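Local atomic coordinates of phosphatidylinositide phosphatase SAC2 (Homo sapiens, PDB entry 4XUU), a protein that removes the 4-phosphate from phosphoinositides, chiefly phosphatidylinositol 4-phosphate, probably in endocytic recycling, and forms homodimers. Residues 102-107 and 112-117. Residues are numbered along the deposited sequence; the frame is centred on the assembly and turned at random.
Sequences RLHYRY and GYFHTL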
# COMPACT_ATOMS: atom_id res chain seq x y z
N ARG A 102 3.61 15.09 5.83
CA ARG A 102 3.25 16.32 6.49
C ARG A 102 2.23 16.07 7.61
O ARG A 102 1.12 15.59 7.36
CB ARG A 102 2.71 17.31 5.46
CG ARG A 102 2.48 18.71 5.96
CD ARG A 102 2.43 19.67 4.81
NE ARG A 102 3.77 20.12 4.42
CZ ARG A 102 4.03 20.90 3.37
NH1 ARG A 102 3.05 21.32 2.58
NH2 ARG A 102 5.29 21.25 3.11
N LEU A 103 2.63 16.40 8.84
CA LEU A 103 1.80 16.22 10.02
C LEU A 103 1.21 17.55 10.46
O LEU A 103 1.91 18.40 11.01
CB LEU A 103 2.63 15.63 11.18
CG LEU A 103 3.51 14.40 10.94
CD1 LEU A 103 4.39 14.12 12.15
CD2 LEU A 103 2.68 13.18 10.61
N HIS A 104 -0.08 17.73 10.20
CA HIS A 104 -0.78 18.97 10.56
C HIS A 104 -1.29 18.89 11.99
O HIS A 104 -2.05 17.98 12.34
CB HIS A 104 -1.95 19.23 9.60
CG HIS A 104 -1.54 19.41 8.17
ND1 HIS A 104 -1.45 20.65 7.58
CD2 HIS A 104 -1.21 18.51 7.22
CE1 HIS A 104 -1.07 20.51 6.32
NE2 HIS A 104 -0.92 19.22 6.08
N TYR A 105 -0.87 19.83 12.83
CA TYR A 105 -1.29 19.84 14.22
C TYR A 105 -1.92 21.16 14.66
O TYR A 105 -1.63 22.23 14.11
CB TYR A 105 -0.15 19.42 15.16
CG TYR A 105 0.99 20.42 15.31
CD1 TYR A 105 2.09 20.39 14.44
CD2 TYR A 105 0.98 21.36 16.33
CE1 TYR A 105 3.14 21.29 14.59
CE2 TYR A 105 2.03 22.27 16.49
CZ TYR A 105 3.11 22.22 15.61
OH TYR A 105 4.14 23.12 15.76
N ARG A 106 -2.81 21.07 15.65
CA ARG A 106 -3.48 22.23 16.20
C ARG A 106 -2.71 22.70 17.43
O ARG A 106 -2.34 21.90 18.29
CB ARG A 106 -4.92 21.89 16.55
CG ARG A 106 -5.79 23.10 16.86
CD ARG A 106 -7.26 22.72 16.94
NE ARG A 106 -7.88 22.64 15.62
CZ ARG A 106 -8.64 23.59 15.09
NH1 ARG A 106 -8.87 24.72 15.75
NH2 ARG A 106 -9.16 23.42 13.88
N TYR A 107 -2.45 24.00 17.49
CA TYR A 107 -1.67 24.60 18.56
C TYR A 107 -2.33 25.88 19.05
O TYR A 107 -2.60 26.79 18.26
CB TYR A 107 -0.24 24.88 18.08
CG TYR A 107 0.66 25.52 19.11
CD1 TYR A 107 1.08 24.82 20.24
CD2 TYR A 107 1.09 26.84 18.95
CE1 TYR A 107 1.90 25.42 21.19
CE2 TYR A 107 1.91 27.44 19.90
CZ TYR A 107 2.31 26.73 21.01
OH TYR A 107 3.13 27.32 21.95
N GLY A 112 -2.58 25.55 10.94
CA GLY A 112 -1.56 26.11 10.06
C GLY A 112 -0.17 25.74 10.53
O GLY A 112 0.82 26.29 10.06
N TYR A 113 -0.10 24.81 11.48
CA TYR A 113 1.16 24.29 11.99
C TYR A 113 1.39 22.88 11.45
O TYR A 113 0.50 22.02 11.55
CB TYR A 113 1.14 24.23 13.52
CG TYR A 113 1.04 25.56 14.22
CD1 TYR A 113 2.18 26.29 14.55
CD2 TYR A 113 -0.20 26.08 14.58
CE1 TYR A 113 2.09 27.51 15.21
CE2 TYR A 113 -0.31 27.30 15.23
CZ TYR A 113 0.84 28.01 15.54
OH TYR A 113 0.73 29.22 16.19
N PHE A 114 2.57 22.65 10.89
CA PHE A 114 2.91 21.32 10.37
C PHE A 114 4.39 20.99 10.32
O PHE A 114 5.24 21.87 10.13
CB PHE A 114 2.25 21.05 9.00
CG PHE A 114 2.49 22.11 7.96
CD1 PHE A 114 3.66 22.11 7.20
CD2 PHE A 114 1.53 23.09 7.72
CE1 PHE A 114 3.88 23.09 6.22
CE2 PHE A 114 1.74 24.07 6.74
CZ PHE A 114 2.91 24.07 5.99
N HIS A 115 4.69 19.71 10.52
CA HIS A 115 6.03 19.17 10.36
C HIS A 115 6.08 18.44 9.03
O HIS A 115 5.18 17.67 8.71
CB HIS A 115 6.35 18.19 11.48
CG HIS A 115 6.28 18.80 12.84
ND1 HIS A 115 7.21 19.70 13.30
CD2 HIS A 115 5.39 18.62 13.85
CE1 HIS A 115 6.90 20.06 14.53
NE2 HIS A 115 5.80 19.42 14.89
N THR A 116 7.13 18.68 8.26
CA THR A 116 7.30 18.00 6.98
C THR A 116 8.57 17.17 7.02
O THR A 116 9.68 17.71 7.05
CB THR A 116 7.30 18.98 5.80
OG1 THR A 116 6.21 19.90 5.95
CG2 THR A 116 7.15 18.24 4.49
N LEU A 117 8.38 15.85 7.01
CA LEU A 117 9.47 14.92 7.27
C LEU A 117 9.64 13.91 6.15
O LEU A 117 8.70 13.62 5.42
CB LEU A 117 9.22 14.20 8.61
CG LEU A 117 8.84 15.09 9.79
CD1 LEU A 117 8.32 14.27 10.97
CD2 LEU A 117 9.99 16.00 10.22
O HOH W 1 -2.73 22.65 11.60
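Arg102 and Thr116 face each other as a non-hydrogen-bonded antiparallel pair, yet their side chains are joined: NE of Arg102 donates to OG1 of Thr116 at 2.9 Å, with the oxygen almost in the guanidinium plane. The arginine's extended start (chi1 -171°, chi2 160°) carries CD over the face of the Phe114 ring, 4.0 Å from its centroid, as a CH-pi contact, and the bend at chi3 (-85°) turns NE to the threonine. Asp36 ties this end together, forming a salt bridge with Arg102 and a hydrogen bond with Thr116. Cut back to an alanine, Arg102 would probably leave Asp36 without its cationic mate, Thr116 OG1 without the NE donor and the Phe114 face uncovered. Leu103 and His115 exchange two backbone hydrogen bonds.

Side chains of hairpin neighbours alternate between two faces: Arg102, His104, Phe114 and Thr116 share one, and Leu103, Tyr105, Tyr113 and His115 the other, which is lined by aromatic groups. CB of Tyr113 sits over the Tyr105 ring, 3.6 Å from its centroid, while the His115 ring lies nearly parallel to it but slid aside. Tyr105 OH is held by His165 and Gln74, and ND1 of His115 by Tyr62. Toward the turn the pairing loosens: Tyr105 N still bonds Tyr113 O, but water 1 bridges Tyr105 O to Gly112 N. Beyond this partly exposed end, Tyr107 points its edge at the face of Tyr113, centroids 5.2 Å apart. The whole is an antiparallel beta hairpin (strands 99-107 and 110-119) in the pleckstrin-homology-like sheet of the hSac2 domain, one piece of a longer phosphatase.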